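Local coordinates for putative protein-disulfide isomerase (PDB 3GN3) that is of unknown function but probably acts as a DsbA-like thiol-disulfide oxidoreductase or isomerase built on a thioredoxin fold, at residues E23-F28 against E96-H101; K31-L36 against S82-M87; A41-D46 against K176-I181; R53-P58 against K145-N150. All blocks are in the same frame, centred on the assembly; numbering follows the deposited sequence.

Interaction 1 (E23-F28 against E96-H101)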
loop_
_atom_site.group_PDB
_atom_site.type_symbol
_atom_site.label_atom_id
_atom_site.label_comp_id
_atom_site.label_asym_id
_atom_site.label_seq_id
_atom_site.Cartn_x
_atom_site.Cartn_y
_atom_site.Cartn_z
ATOM N N GLU A 23 12.752 13.398 3.115
ATOM C CA GLU A 23 13.692 13.506 2.009
ATOM C C GLU A 23 14.696 14.593 2.415
ATOM O O GLU A 23 14.307 15.753 2.608
ATOM C CB GLU A 23 12.958 13.839 0.686
ATOM C CG GLU A 23 13.781 14.552 -0.404
ATOM C CD GLU A 23 15.015 13.769 -0.873
ATOM O OE1 GLU A 23 14.870 12.594 -1.307
ATOM O OE2 GLU A 23 16.131 14.351 -0.813
ATOM N N PRO A 24 15.982 14.230 2.553
ATOM C CA PRO A 24 17.007 15.147 3.117
ATOM C C PRO A 24 17.170 16.492 2.405
ATOM O O PRO A 24 17.635 17.456 3.031
ATOM C CB PRO A 24 18.315 14.348 3.010
ATOM C CG PRO A 24 17.882 12.913 2.755
ATOM C CD PRO A 24 16.574 12.980 2.045
ATOM N N THR A 25 16.798 16.566 1.129
ATOM C CA THR A 25 16.916 17.825 0.382
ATOM C C THR A 25 15.567 18.453 0.038
ATOM O O THR A 25 15.478 19.286 -0.873
ATOM C CB THR A 25 17.739 17.669 -0.933
ATOM O OG1 THR A 25 17.103 16.717 -1.800
ATOM C CG2 THR A 25 19.148 17.222 -0.644
ATOM N N CYS A 26 14.515 18.052 0.744
ATOM C CA CYS A 26 13.179 18.588 0.480
ATOM C C CYS A 26 12.873 19.726 1.454
ATOM O O CYS A 26 13.050 19.577 2.656
ATOM C CB CYS A 26 12.148 17.466 0.555
ATOM S SG CYS A 26 10.462 17.911 1.118
ATOM N N PRO A 27 12.415 20.877 0.938
ATOM C CA PRO A 27 12.227 22.071 1.796
ATOM C C PRO A 27 11.285 21.829 2.986
ATOM O O PRO A 27 11.569 22.279 4.114
ATOM C CB PRO A 27 11.642 23.122 0.839
ATOM C CG PRO A 27 11.160 22.360 -0.363
ATOM C CD PRO A 27 12.022 21.127 -0.465
ATOM N N PHE A 28 10.191 21.104 2.739
ATOM C CA PHE A 28 9.202 20.819 3.777
ATOM C C PHE A 28 9.760 19.844 4.781
ATOM O O PHE A 28 9.477 19.955 5.991
ATOM C CB PHE A 28 7.902 20.295 3.152
ATOM C CG PHE A 28 7.389 21.161 2.033
ATOM C CD1 PHE A 28 6.743 22.372 2.312
ATOM C CD2 PHE A 28 7.586 20.789 0.705
ATOM C CE1 PHE A 28 6.274 23.207 1.269
ATOM C CE2 PHE A 28 7.126 21.599 -0.347
ATOM C CZ PHE A 28 6.466 22.823 -0.058
ATOM N N GLU A 96 22.067 23.833 -2.118
ATOM C CA GLU A 96 23.317 23.403 -2.745
ATOM C C GLU A 96 23.362 21.914 -3.055
ATOM O O GLU A 96 24.286 21.446 -3.709
ATOM C CB GLU A 96 24.490 23.703 -1.829
ATOM C CG GLU A 96 24.910 25.151 -1.741
ATOM C CD GLU A 96 25.793 25.361 -0.516
ATOM O OE1 GLU A 96 26.885 24.739 -0.455
ATOM O OE2 GLU A 96 25.369 26.117 0.397
ATOM N N PHE A 97 22.403 21.162 -2.538
ATOM C CA PHE A 97 22.353 19.736 -2.797
ATOM C C PHE A 97 21.108 19.388 -3.627
ATOM O O PHE A 97 20.629 18.257 -3.595
ATOM C CB PHE A 97 22.342 18.970 -1.485
ATOM C CG PHE A 97 23.618 19.069 -0.705
ATOM C CD1 PHE A 97 24.722 18.281 -1.043
ATOM C CD2 PHE A 97 23.707 19.925 0.404
ATOM C CE1 PHE A 97 25.907 18.350 -0.310
ATOM C CE2 PHE A 97 24.880 20.003 1.155
ATOM C CZ PHE A 97 25.989 19.210 0.798
ATOM N N GLU A 98 20.573 20.365 -4.358
ATOM C CA GLU A 98 19.401 20.118 -5.184
ATOM C C GLU A 98 19.567 20.752 -6.556
ATOM O O GLU A 98 20.685 21.152 -6.919
ATOM C CB GLU A 98 18.120 20.555 -4.475
ATOM C CG GLU A 98 17.091 19.415 -4.316
ATOM C CD GLU A 98 16.629 18.797 -5.666
ATOM O OE1 GLU A 98 17.312 17.895 -6.224
ATOM O OE2 GLU A 98 15.559 19.207 -6.156
ATOM N N PHE A 99 18.488 20.819 -7.334
ATOM C CA PHE A 99 18.578 21.299 -8.710
ATOM C C PHE A 99 17.483 22.329 -8.952
ATOM O O PHE A 99 16.349 22.131 -8.514
ATOM C CB PHE A 99 18.411 20.132 -9.699
ATOM C CG PHE A 99 19.565 19.131 -9.708
ATOM C CD1 PHE A 99 20.502 19.142 -10.749
ATOM C CD2 PHE A 99 19.687 18.157 -8.705
ATOM C CE1 PHE A 99 21.548 18.226 -10.792
ATOM C CE2 PHE A 99 20.736 17.230 -8.727
ATOM C CZ PHE A 99 21.685 17.273 -9.780
ATOM N N GLU A 100 17.798 23.420 -9.651
ATOM C CA GLU A 100 16.782 24.419 -9.945
ATOM C C GLU A 100 15.648 23.748 -10.715
ATOM O O GLU A 100 15.876 23.098 -11.741
ATOM C CB GLU A 100 17.361 25.624 -10.706
ATOM N N HIS A 101 14.431 23.895 -10.200
ATOM C CA HIS A 101 13.236 23.231 -10.748
ATOM C C HIS A 101 13.420 21.719 -10.896
ATOM O O HIS A 101 12.913 21.125 -11.845
ATOM C CB HIS A 101 12.840 23.826 -12.103
ATOM C CG HIS A 101 12.637 25.308 -12.085
ATOM N ND1 HIS A 101 11.584 25.913 -11.424
ATOM C CD2 HIS A 101 13.337 26.310 -12.673
ATOM C CE1 HIS A 101 11.651 27.222 -11.595
ATOM N NE2 HIS A 101 12.702 27.489 -12.350
#

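Interaction 2 (K31-L36 against S82-M87)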
loop_
_atom_site.group_PDB
_atom_site.type_symbol
_atom_site.label_atom_id
_atom_site.label_comp_id
_atom_site.label_asym_id
_atom_site.label_seq_id
_atom_site.Cartn_x
_atom_site.Cartn_y
_atom_site.Cartn_z
ATOM N N LYS A 31 12.185 21.775 7.110
ATOM C CA LYS A 31 11.329 22.452 8.069
ATOM C C LYS A 31 10.895 21.495 9.207
ATOM O O LYS A 31 11.078 21.805 10.391
ATOM C CB LYS A 31 10.142 23.039 7.320
ATOM C CG LYS A 31 9.380 24.112 8.032
ATOM C CD LYS A 31 8.990 25.176 6.997
ATOM C CE LYS A 31 7.595 25.735 7.227
ATOM N NZ LYS A 31 6.539 24.738 6.781
ATOM N N ALA A 32 10.355 20.325 8.865
ATOM C CA ALA A 32 9.963 19.357 9.901
ATOM C C ALA A 32 11.178 18.829 10.669
ATOM O O ALA A 32 11.107 18.589 11.886
ATOM C CB ALA A 32 9.145 18.196 9.300
ATOM N N PHE A 33 12.294 18.662 9.958
ATOM C CA PHE A 33 13.506 18.119 10.559
ATOM C C PHE A 33 13.982 19.007 11.711
ATOM O O PHE A 33 14.196 18.535 12.829
ATOM C CB PHE A 33 14.609 17.961 9.499
ATOM C CG PHE A 33 15.947 17.592 10.072
ATOM C CD1 PHE A 33 16.174 16.313 10.567
ATOM C CD2 PHE A 33 16.972 18.540 10.139
ATOM C CE1 PHE A 33 17.415 15.966 11.100
ATOM C CE2 PHE A 33 18.230 18.202 10.669
ATOM C CZ PHE A 33 18.451 16.916 11.153
ATOM N N PHE A 34 14.130 20.295 11.421
ATOM C CA PHE A 34 14.468 21.287 12.436
ATOM C C PHE A 34 13.436 21.478 13.571
ATOM O O PHE A 34 13.664 22.287 14.461
ATOM C CB PHE A 34 14.824 22.636 11.790
ATOM C CG PHE A 34 16.170 22.645 11.100
ATOM C CD1 PHE A 34 17.340 22.317 11.800
ATOM C CD2 PHE A 34 16.277 22.996 9.759
ATOM C CE1 PHE A 34 18.596 22.321 11.164
ATOM C CE2 PHE A 34 17.531 23.004 9.117
ATOM C CZ PHE A 34 18.690 22.667 9.828
ATOM N N LYS A 35 12.332 20.727 13.573
ATOM C CA LYS A 35 11.376 20.802 14.676
ATOM C C LYS A 35 11.422 19.564 15.557
ATOM O O LYS A 35 10.732 19.497 16.582
ATOM C CB LYS A 35 9.952 21.018 14.160
ATOM C CG LYS A 35 9.692 22.405 13.567
ATOM C CD LYS A 35 8.189 22.646 13.365
ATOM C CE LYS A 35 7.956 23.782 12.395
ATOM N NZ LYS A 35 6.521 23.939 12.042
ATOM N N LEU A 36 12.230 18.576 15.191
ATOM C CA LEU A 36 12.203 17.323 15.934
ATOM C C LEU A 36 12.817 17.421 17.334
ATOM O O LEU A 36 12.389 16.710 18.250
ATOM C CB LEU A 36 12.779 16.163 15.115
ATOM C CG LEU A 36 12.009 15.800 13.834
ATOM C CD1 LEU A 36 12.829 14.817 12.997
ATOM C CD2 LEU A 36 10.596 15.248 14.121
ATOM N N SER A 82 25.941 11.162 14.197
ATOM C CA SER A 82 26.715 11.466 12.980
ATOM C C SER A 82 25.816 11.519 11.754
ATOM O O SER A 82 25.981 12.397 10.909
ATOM C CB SER A 82 27.834 10.444 12.768
ATOM O OG SER A 82 28.711 10.453 13.876
ATOM N N ALA A 83 24.863 10.589 11.674
ATOM C CA ALA A 83 23.812 10.663 10.657
ATOM C C ALA A 83 23.042 11.987 10.797
ATOM O O ALA A 83 22.794 12.685 9.798
ATOM C CB ALA A 83 22.878 9.468 10.757
ATOM N N LYS A 84 22.704 12.344 12.040
ATOM C CA LYS A 84 22.014 13.601 12.300
ATOM C C LYS A 84 22.876 14.801 11.870
ATOM O O LYS A 84 22.381 15.729 11.215
ATOM C CB LYS A 84 21.590 13.681 13.762
ATOM C CG LYS A 84 20.762 14.906 14.100
ATOM C CD LYS A 84 20.832 15.209 15.606
ATOM C CE LYS A 84 20.238 16.593 15.926
ATOM N NZ LYS A 84 20.823 17.128 17.186
ATOM N N ALA A 85 24.166 14.759 12.196
ATOM C CA ALA A 85 25.122 15.748 11.693
ATOM C C ALA A 85 25.049 15.897 10.161
ATOM O O ALA A 85 24.948 17.029 9.636
ATOM C CB ALA A 85 26.524 15.399 12.140
ATOM N N VAL A 86 25.067 14.765 9.442
ATOM C CA VAL A 86 24.962 14.792 7.967
ATOM C C VAL A 86 23.631 15.389 7.476
ATOM O O VAL A 86 23.637 16.246 6.570
ATOM C CB VAL A 86 25.243 13.399 7.279
ATOM C CG1 VAL A 86 24.879 13.455 5.773
ATOM C CG2 VAL A 86 26.711 12.969 7.475
ATOM N N MET A 87 22.510 14.950 8.067
ATOM C CA MET A 87 21.176 15.534 7.737
ATOM C C MET A 87 21.164 17.048 7.990
ATOM O O MET A 87 20.731 17.814 7.129
ATOM C CB MET A 87 20.020 14.833 8.464
ATOM C CG MET A 87 19.794 13.399 7.994
ATOM S SD MET A 87 18.222 12.711 8.507
ATOM C CE MET A 87 18.656 11.648 9.808
#

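Interaction 3 (A41-D46 against K176-I181)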
loop_
_atom_site.group_PDB
_atom_site.type_symbol
_atom_site.label_atom_id
_atom_site.label_comp_id
_atom_site.label_asym_id
_atom_site.label_seq_id
_atom_site.Cartn_x
_atom_site.Cartn_y
_atom_site.Cartn_z
ATOM N N ALA A 41 11.628 17.377 23.221
ATOM C CA ALA A 41 11.615 18.220 24.422
ATOM C C ALA A 41 10.193 18.468 24.956
ATOM O O ALA A 41 9.922 18.272 26.136
ATOM C CB ALA A 41 12.308 19.532 24.127
ATOM N N GLN A 42 9.293 18.888 24.077
ATOM C CA GLN A 42 7.921 19.198 24.451
ATOM C C GLN A 42 7.065 17.976 24.674
ATOM O O GLN A 42 6.278 17.967 25.591
ATOM C CB GLN A 42 7.274 20.102 23.414
ATOM C CG GLN A 42 8.025 21.393 23.268
ATOM C CD GLN A 42 7.379 22.332 22.321
ATOM O OE1 GLN A 42 6.151 22.353 22.178
ATOM N NE2 GLN A 42 8.193 23.139 21.658
ATOM N N ALA A 43 7.194 16.948 23.843
ATOM C CA ALA A 43 6.428 15.723 24.055
ATOM C C ALA A 43 6.945 14.923 25.250
ATOM O O ALA A 43 6.156 14.339 25.988
ATOM C CB ALA A 43 6.415 14.870 22.800
ATOM N N GLY A 44 8.272 14.900 25.415
ATOM C CA GLY A 44 8.940 14.197 26.517
ATOM C C GLY A 44 9.462 12.820 26.140
ATOM O O GLY A 44 8.707 11.976 25.660
ATOM N N GLU A 45 10.749 12.582 26.386
ATOM C CA GLU A 45 11.381 11.297 26.075
ATOM C C GLU A 45 10.815 10.111 26.820
ATOM O O GLU A 45 11.088 8.963 26.465
ATOM C CB GLU A 45 12.868 11.367 26.328
ATOM C CG GLU A 45 13.574 12.084 25.221
ATOM C CD GLU A 45 14.823 12.781 25.692
ATOM O OE1 GLU A 45 15.153 13.859 25.125
ATOM O OE2 GLU A 45 15.457 12.246 26.637
ATOM N N ASP A 46 10.036 10.395 27.855
ATOM C CA ASP A 46 9.366 9.356 28.624
ATOM C C ASP A 46 8.058 8.949 27.967
ATOM O O ASP A 46 7.559 7.862 28.224
ATOM C CB ASP A 46 9.133 9.825 30.067
ATOM C CG ASP A 46 10.394 9.712 30.935
ATOM O OD1 ASP A 46 11.418 9.152 30.471
ATOM O OD2 ASP A 46 10.370 10.185 32.098
ATOM N N LYS A 176 0.991 21.501 18.372
ATOM C CA LYS A 176 -0.038 20.688 17.702
ATOM C C LYS A 176 0.408 19.221 17.560
ATOM O O LYS A 176 -0.377 18.308 17.895
ATOM C CB LYS A 176 -0.509 21.263 16.364
ATOM C CG LYS A 176 -1.675 20.479 15.785
ATOM C CD LYS A 176 -2.008 20.922 14.351
ATOM C CE LYS A 176 -2.773 19.823 13.527
ATOM N NZ LYS A 176 -1.903 18.701 12.994
ATOM N N TRP A 177 1.659 18.997 17.128
ATOM C CA TRP A 177 2.212 17.637 17.085
ATOM C C TRP A 177 2.084 16.968 18.428
ATOM O O TRP A 177 1.707 15.802 18.492
ATOM C CB TRP A 177 3.676 17.574 16.638
ATOM C CG TRP A 177 3.947 18.043 15.220
ATOM C CD1 TRP A 177 3.019 18.400 14.259
ATOM C CD2 TRP A 177 5.235 18.164 14.601
ATOM N NE1 TRP A 177 3.667 18.752 13.090
ATOM C CE2 TRP A 177 5.022 18.615 13.271
ATOM C CE3 TRP A 177 6.550 17.938 15.041
ATOM C CZ2 TRP A 177 6.087 18.855 12.374
ATOM C CZ3 TRP A 177 7.621 18.175 14.137
ATOM C CH2 TRP A 177 7.373 18.626 12.822
ATOM N N VAL A 178 2.372 17.707 19.500
ATOM C CA VAL A 178 2.329 17.131 20.855
ATOM C C VAL A 178 0.916 16.622 21.201
ATOM O O VAL A 178 0.771 15.481 21.681
ATOM C CB VAL A 178 2.879 18.119 21.947
ATOM C CG1 VAL A 178 3.054 17.429 23.297
ATOM C CG2 VAL A 178 4.194 18.733 21.502
ATOM N N SER A 179 -0.116 17.428 20.922
ATOM C CA SER A 179 -1.504 16.961 21.166
ATOM C C SER A 179 -1.921 15.862 20.198
ATOM O O SER A 179 -2.627 14.947 20.604
ATOM C CB SER A 179 -2.550 18.072 21.094
ATOM O OG SER A 179 -1.966 19.334 20.906
ATOM N N ASP A 180 -1.520 15.973 18.924
ATOM C CA ASP A 180 -1.790 14.927 17.921
ATOM C C ASP A 180 -1.214 13.600 18.399
ATOM O O ASP A 180 -1.906 12.576 18.365
ATOM C CB ASP A 180 -1.168 15.268 16.564
ATOM C CG ASP A 180 -1.837 16.449 15.880
ATOM O OD1 ASP A 180 -2.957 16.830 16.290
ATOM O OD2 ASP A 180 -1.243 16.995 14.918
ATOM N N ILE A 181 0.042 13.617 18.857
ATOM C CA ILE A 181 0.656 12.408 19.389
ATOM C C ILE A 181 -0.146 11.909 20.609
ATOM O O ILE A 181 -0.452 10.711 20.710
ATOM C CB ILE A 181 2.193 12.558 19.651
ATOM C CG1 ILE A 181 2.936 12.691 18.311
ATOM C CG2 ILE A 181 2.724 11.350 20.416
ATOM C CD1 ILE A 181 4.252 13.456 18.346
#

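Interaction 4 (R53-P58 against K145-N150)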
loop_
_atom_site.group_PDB
_atom_site.type_symbol
_atom_site.label_atom_id
_atom_site.label_comp_id
_atom_site.label_asym_id
_atom_site.label_seq_id
_atom_site.Cartn_x
_atom_site.Cartn_y
_atom_site.Cartn_z
ATOM N N ARG A 53 12.724 8.026 9.060
ATOM C CA ARG A 53 12.895 7.102 7.937
ATOM C C ARG A 53 13.210 7.957 6.735
ATOM O O ARG A 53 12.695 9.069 6.605
ATOM C CB ARG A 53 11.656 6.266 7.638
ATOM C CG ARG A 53 10.795 5.844 8.808
ATOM C CD ARG A 53 11.598 5.183 9.880
ATOM N NE ARG A 53 10.839 4.246 10.696
ATOM C CZ ARG A 53 11.419 3.410 11.553
ATOM N NH1 ARG A 53 12.731 3.439 11.682
ATOM N NH2 ARG A 53 10.695 2.549 12.264
ATOM N N LEU A 54 14.053 7.437 5.850
ATOM C CA LEU A 54 14.515 8.220 4.722
ATOM C C LEU A 54 13.659 7.949 3.485
ATOM O O LEU A 54 13.559 6.814 3.004
ATOM C CB LEU A 54 16.010 7.956 4.491
ATOM C CG LEU A 54 16.854 8.298 5.731
ATOM C CD1 LEU A 54 18.261 7.791 5.572
ATOM C CD2 LEU A 54 16.840 9.798 6.059
ATOM N N GLN A 55 12.999 8.994 3.009
ATOM C CA GLN A 55 12.114 8.909 1.855
ATOM C C GLN A 55 12.848 9.519 0.688
ATOM O O GLN A 55 12.782 10.742 0.477
ATOM C CB GLN A 55 10.819 9.694 2.132
ATOM C CG GLN A 55 9.880 9.905 0.919
ATOM C CD GLN A 55 9.074 8.665 0.581
ATOM O OE1 GLN A 55 9.357 7.572 1.080
ATOM N NE2 GLN A 55 8.057 8.826 -0.255
ATOM N N SER A 56 13.578 8.692 -0.054
ATOM C CA SER A 56 14.336 9.173 -1.205
ATOM C C SER A 56 13.404 9.518 -2.391
ATOM O O SER A 56 12.700 8.656 -2.882
ATOM C CB SER A 56 15.352 8.106 -1.590
ATOM O OG SER A 56 16.208 8.557 -2.610
ATOM N N GLN A 57 13.379 10.772 -2.834
ATOM C CA GLN A 57 12.487 11.172 -3.935
ATOM C C GLN A 57 13.243 11.232 -5.268
ATOM O O GLN A 57 14.219 11.989 -5.383
ATOM C CB GLN A 57 11.832 12.538 -3.651
ATOM C CG GLN A 57 11.159 12.685 -2.274
ATOM C CD GLN A 57 9.800 12.012 -2.183
ATOM O OE1 GLN A 57 9.602 10.904 -2.683
ATOM N NE2 GLN A 57 8.857 12.678 -1.534
ATOM N N PRO A 58 12.801 10.448 -6.283
ATOM C CA PRO A 58 13.543 10.337 -7.555
ATOM C C PRO A 58 13.642 11.647 -8.324
ATOM O O PRO A 58 14.569 11.812 -9.142
ATOM C CB PRO A 58 12.746 9.305 -8.355
ATOM C CG PRO A 58 12.007 8.523 -7.346
ATOM C CD PRO A 58 11.659 9.513 -6.244
ATOM N N LYS A 145 12.025 0.036 1.127
ATOM C CA LYS A 145 11.064 -1.040 1.267
ATOM C C LYS A 145 9.969 -0.722 2.329
ATOM O O LYS A 145 8.769 -0.992 2.123
ATOM C CB LYS A 145 11.824 -2.332 1.581
ATOM C CG LYS A 145 11.066 -3.586 1.274
ATOM C CD LYS A 145 11.929 -4.792 1.524
ATOM C CE LYS A 145 11.079 -6.051 1.660
ATOM N NZ LYS A 145 11.915 -7.280 1.493
ATOM N N TYR A 146 10.377 -0.136 3.452
ATOM C CA TYR A 146 9.455 0.143 4.544
ATOM C C TYR A 146 8.497 1.267 4.138
ATOM O O TYR A 146 7.271 1.179 4.364
ATOM C CB TYR A 146 10.247 0.494 5.808
ATOM C CG TYR A 146 9.426 0.716 7.051
ATOM C CD1 TYR A 146 8.833 -0.353 7.730
ATOM C CD2 TYR A 146 9.255 1.997 7.556
ATOM C CE1 TYR A 146 8.080 -0.138 8.893
ATOM C CE2 TYR A 146 8.508 2.233 8.699
ATOM C CZ TYR A 146 7.925 1.168 9.367
ATOM O OH TYR A 146 7.201 1.431 10.517
ATOM N N ALA A 147 9.074 2.300 3.513
ATOM C CA ALA A 147 8.324 3.430 2.954
ATOM C C ALA A 147 7.264 2.952 1.952
ATOM O O ALA A 147 6.058 3.215 2.116
ATOM C CB ALA A 147 9.274 4.433 2.317
ATOM N N ARG A 148 7.719 2.246 0.923
ATOM C CA ARG A 148 6.831 1.627 -0.063
ATOM C C ARG A 148 5.719 0.754 0.534
ATOM O O ARG A 148 4.568 0.855 0.107
ATOM C CB ARG A 148 7.646 0.862 -1.104
ATOM C CG ARG A 148 8.464 1.794 -1.945
ATOM C CD ARG A 148 9.502 1.040 -2.727
ATOM N NE ARG A 148 10.169 1.912 -3.685
ATOM C CZ ARG A 148 11.180 1.555 -4.474
ATOM N NH1 ARG A 148 11.695 0.329 -4.422
ATOM N NH2 ARG A 148 11.685 2.441 -5.323
ATOM N N GLN A 149 6.040 -0.088 1.519
ATOM C CA GLN A 149 5.010 -0.963 2.126
ATOM C C GLN A 149 3.916 -0.138 2.804
ATOM O O GLN A 149 2.734 -0.528 2.825
ATOM C CB GLN A 149 5.632 -1.915 3.130
ATOM C CG GLN A 149 4.685 -3.002 3.609
ATOM C CD GLN A 149 5.304 -3.849 4.734
ATOM O OE1 GLN A 149 6.208 -4.661 4.490
ATOM N NE2 GLN A 149 4.823 -3.659 5.964
ATOM N N ASN A 150 4.322 1.006 3.350
ATOM C CA ASN A 150 3.398 1.907 4.017
ATOM C C ASN A 150 2.749 2.938 3.082
ATOM O O ASN A 150 1.884 3.704 3.515
ATOM C CB ASN A 150 4.065 2.554 5.239
ATOM C CG ASN A 150 4.182 1.579 6.401
ATOM O OD1 ASN A 150 3.189 1.315 7.097
ATOM N ND2 ASN A 150 5.399 1.013 6.608
#

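Interaction 1 (E23-F28 against E96-H101)
E23 OE2 is gripped by two donors of T25, the residue that packs against F97 and E98: T25 OG1 at 2.7 Å and T25 N at 3.0 Å. The two donors come from opposite faces of the carboxylate plane, the hydroxyl 36° out of it, a geometry that should limit rotation of the group. E23 OE1 is held as well, by S63 OG and the backbone N of Q57, and T25 OG1 has H60 ND1 as a further partner. The 23-26 type I turn, closed by C26 N on E23 O at 3.0 Å, leads into helix 27-33, where C26 is the N-cap. In a DsbA-family thioredoxin fold this is the place of the CXXC motif; here the four residues run C26-P27-F28-S29, so serine stands in the second cysteine position. No hydrogen bond crosses between the two segments; the contact is van der Waals packing. With its CG2 anti to the carbonyl carbon, T25 presents that methyl to F97, 3.5 Å from F97 O and 3.7 Å from F97 CB. E98 crosses T25 at about a right angle, its CG 3.7 Å from T25 OG1, while E98 OE2 is bonded to H102 ND1.

Interaction 2 (K31-L36 against S82-M87)
A Met-aromatic contact joins the end of helix 27-33, whose N-cap is C26, the cysteine that by family resemblance probably marks the active-site end of the thioredoxin fold, to helix 79-92 of the helical insertion characteristic of the DsbA family. Its two partners are F33 and M87. The sulfur SD of M87 lies 5.1 Å from the centroid of the F33 ring, 46° off the ring normal, so it is placed obliquely rather than squarely over the ring. Closer packing comes from the base of the methionine: M87 CB is 3.7 Å from F33 CZ. The CE2 corner of the ring meets the M87 backbone carbon, and CZ also approaches K84 O at 4.1 Å. F33 reaches across because its CG is anti to the backbone N (chi1 172°), which sends the ring out from the helix end toward the neighbouring helix; T88 and A91 of the same helix 79-92 also touch the ring. M87 itself is buried, packed on I70 of helix 63-73 and on I52 and L54 of strand 48-54, so the insertion is tied to the sheet as well as to helix 27-33. K84 lies at the margin, with its aliphatic CG 4.3 Å from F33 CZ. On the F33 side, ring atom CD2 sits 4.1 Å above the plane of the F34 ring, over its centre.

Interaction 3 (A41-D46 against K176-I181)
This is a small apolar contact between two helix segments at the surface, where the end of helix 36-43 meets the C-terminal helix 174-181 of the thioredoxin-fold domain. The backbones come near each other, with A43 CA and V178 CA 5.4 Å apart, and one residue, V178, does nearly all the touching from its side. Its two methyl groups diverge onto neighbouring residues. CG1, anti to the backbone N at a chi1 of -170°, is turned to A43, 3.9 Å from A43 CA and 4.3 Å from A43 CB. CG2 goes to Q42 and lies 3.9 Å from Q42 CB; the two side chains cross there at about a right angle, and the glutamine chain is extended beyond CG, its OE1 still 4.2 Å from V178 CG2. The small side chain of A43 lets the valine come close to the backbone, and directly after it G44 leaves the helix with a phi of 98°. Deeper in, I181 carries the same helix face onto L39, V48 and F18, linking it to helix 36-43 and to the sheet, while W177 meets F158. Charged groups of helix 174-181 are paired within their own region: K176 NZ binds D180 OD2 at 2.7 Å, using the syn lone pair of that oxygen, and also forms a salt bridge with D172. Across the two segments no hydrogen bond or salt bridge forms, which implies that close approach here rests on van der Waals packing and partial burial of the valine methyls.

Interaction 4 (R53-P58 against K145-N150)
The ring of Y146 has N150 ND2 over one face, 3.6 Å above the plane and over its centre, while R53 approaches obliquely, with NE 3.7 Å from Y146 CE2. The guanidinium and ring planes are 75° apart, so this is not a parallel stack; W142 does stack on the tyrosine. Having its CG anti to the backbone N (chi1 -176°), Y146 extends from helix 137-150 toward strand 48-54. The amide over the ring is fixed in its turn: N150 ND2 donates to Y146 O at 2.9 Å with an N-H...O angle of 155°, and N150 N reaches that oxygen from the opposite face of the carbonyl plane. In the thioredoxin fold of this DsbA-family protein the contact seats helix 137-150 against the central sheet, F21 of strand 16-22 touching R53, Q55, Y146 and A147 alike. Further along, the bent chain of Q55 brings OE1 to 3.4 Å from A147 CB, while its NE2 bonds to H153 O. Q57 OE1 is hydrogen-bonded to R148 NH1 of the second subunit. Both polar ends of the main pair meet on one carboxylate oxygen, since E19 OE1 takes a salt bridge from R53 NH2 and is hydrogen-bonded to Y146 OH. Such sharing would be expected to favour a charged E19 inside a buried contact and to keep the arginine and tyrosine ends together at that oxygen.

Interactions 1 and 4 are joined most directly: E23 OE1 lies 2.8 Å from Q57 N, a probable hydrogen bond tying the turn that ends at C26, the first residue of the C26-P27-F28-S29 motif, to the segment after strand 48-54, although their centres are 17 Å apart. Interaction 2 shares helix 27-33 with interaction 1, with centres 14 Å apart, and reaches interaction 4 through M87 SD, 4.0 Å from L54 CD2. Interaction 3 is the most remote from the motif, its centre 28 Å from that of interaction 1, yet W177 CZ3 packs 3.7 Å from K35 CB of interaction 2. Interactions 1 and 4 both touch the second subunit, and a glycerol, probably from the crystallisation liquor, lies about 6 Å from the Q55 side chain.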